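Dihydropteroate synthase (Xanthomonas albilineans, PDB 6Q62) probably catalyses the condensation of para-aminobenzoate with 6-hydroxymethyl-7,8-dihydropterin diphosphate to give 7,8-dihydropteroate, a step of folate biosynthesis. Local coordinates at residues V163-V166 with H167-L170. Residues are numbered along the deposited sequence; the frame is centred on the assembly and turned at random.
Sequences VAEV and HRFL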
loop_
_atom_site.group_PDB
_atom_site.type_symbol
_atom_site.label_atom_id
_atom_site.label_comp_id
_atom_site.label_asym_id
_atom_site.label_seq_id
_atom_site.Cartn_x
_atom_site.Cartn_y
_atom_site.Cartn_z
ATOM N N VAL A 163 8.399 20.737 11.102
ATOM C CA VAL A 163 9.454 19.713 11.182
ATOM C C VAL A 163 10.495 20.089 12.231
ATOM O O VAL A 163 10.905 19.241 13.042
ATOM C CB VAL A 163 10.106 19.455 9.783
ATOM C CG1 VAL A 163 11.355 18.564 9.886
ATOM C CG2 VAL A 163 9.097 18.839 8.834
ATOM N N ALA A 164 10.945 21.358 12.190
ATOM C CA ALA A 164 11.957 21.826 13.129
ATOM C C ALA A 164 11.391 21.872 14.560
ATOM O O ALA A 164 12.090 21.490 15.494
ATOM C CB ALA A 164 12.473 23.194 12.721
ATOM N N GLU A 165 10.133 22.291 14.717
ATOM C CA GLU A 165 9.459 22.382 16.020
ATOM C C GLU A 165 9.253 21.002 16.652
ATOM O O GLU A 165 9.550 20.819 17.837
ATOM C CB GLU A 165 8.159 23.177 15.907
ATOM C CG GLU A 165 8.443 24.669 15.823
ATOM C CD GLU A 165 7.282 25.571 15.459
ATOM O OE1 GLU A 165 6.258 25.557 16.181
ATOM O OE2 GLU A 165 7.411 26.323 14.466
ATOM N N VAL A 166 8.765 20.026 15.856
ATOM C CA VAL A 166 8.607 18.648 16.339
ATOM C C VAL A 166 9.963 18.056 16.709
ATOM O O VAL A 166 10.083 17.489 17.790
ATOM C CB VAL A 166 7.812 17.744 15.356
ATOM C CG1 VAL A 166 7.907 16.270 15.752
ATOM C CG2 VAL A 166 6.350 18.165 15.274
ATOM N N HIS A 167 10.999 18.243 15.857
ATOM C CA HIS A 167 12.363 17.759 16.137
ATOM C C HIS A 167 12.868 18.347 17.464
ATOM O O HIS A 167 13.378 17.617 18.295
ATOM C CB HIS A 167 13.320 18.170 14.982
ATOM C CG HIS A 167 14.729 17.668 15.098
ATOM N ND1 HIS A 167 15.672 18.339 15.855
ATOM C CD2 HIS A 167 15.337 16.644 14.458
ATOM C CE1 HIS A 167 16.806 17.677 15.695
ATOM N NE2 HIS A 167 16.658 16.654 14.860
ATOM N N ARG A 168 12.719 19.666 17.643
ATOM C CA ARG A 168 13.190 20.378 18.835
ATOM C C ARG A 168 12.494 19.822 20.082
ATOM O O ARG A 168 13.171 19.525 21.060
ATOM C CB ARG A 168 12.905 21.890 18.683
ATOM C CG ARG A 168 13.415 22.747 19.851
ATOM C CD ARG A 168 13.266 24.229 19.548
ATOM N NE ARG A 168 11.911 24.728 19.803
ATOM C CZ ARG A 168 11.222 25.518 18.980
ATOM N NH1 ARG A 168 11.742 25.892 17.816
ATOM N NH2 ARG A 168 10.000 25.920 19.305
ATOM N N PHE A 169 11.148 19.637 20.019
ATOM C CA PHE A 169 10.391 19.074 21.136
ATOM C C PHE A 169 10.905 17.673 21.512
ATOM O O PHE A 169 11.076 17.379 22.688
ATOM C CB PHE A 169 8.898 19.045 20.818
ATOM C CG PHE A 169 8.050 18.381 21.881
ATOM C CD1 PHE A 169 7.537 19.116 22.943
ATOM C CD2 PHE A 169 7.755 17.019 21.815
ATOM C CE1 PHE A 169 6.717 18.506 23.916
ATOM C CE2 PHE A 169 6.926 16.417 22.770
ATOM C CZ PHE A 169 6.419 17.164 23.822
ATOM N N LEU A 170 11.116 16.799 20.512
ATOM C CA LEU A 170 11.578 15.421 20.782
ATOM C C LEU A 170 12.981 15.362 21.350
ATOM O O LEU A 170 13.227 14.533 22.224
ATOM C CB LEU A 170 11.411 14.540 19.538
ATOM C CG LEU A 170 9.917 14.373 19.157
ATOM C CD1 LEU A 170 9.770 13.720 17.794
ATOM C CD2 LEU A 170 9.136 13.606 20.246
#
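V166 and L170 sit one turn apart on the same face of helix 162-179, an outer helix of the TIM barrel that links strand 141-144 to strand 187-190. Their side chains lie side by side and point the same way. V166 CG1 meets L170 CD1 at 3.8 Å. L170 CG is anti to the carbonyl carbon (chi1 -64°), which sets the branch beside its own backbone N and lets its end come nearer to V166. L170 CG therefore also rests 3.4 Å from V166 O. Both residues are buried: V166 packs on H145, and L170 on L212 of helix 209-212.

E165 and R168 form a looser pair on a more exposed face. The arginine chain bends at chi3 (82°), and this brings its guanidinium alongside the glutamate stem. R168 NH1 and NH2 both lie 4.0 Å from E165 CG, which approaches the guanidinium obliquely. The carboxylate and guanidinium planes are only 10° apart, but E165 OE1 and R168 NH2 stay 4.9 Å from each other. The opposite charges may still attract weakly. E165 OE2 is turned to the helix start instead, where it accepts a hydrogen bond from D161 N and a weak one from D160 N. D161 OD1 in turn accepts a bond from A164 N. These links tie side chains to backbone N-H groups at the start of the helix.

The F169 ring leads off from the helix and meets H145 edge-to-face. Four backbone bonds, each from N-H of residue i+4 to O of residue i, run through 163-170. In the last, L170 N reaches V166 O at 3.0 Å.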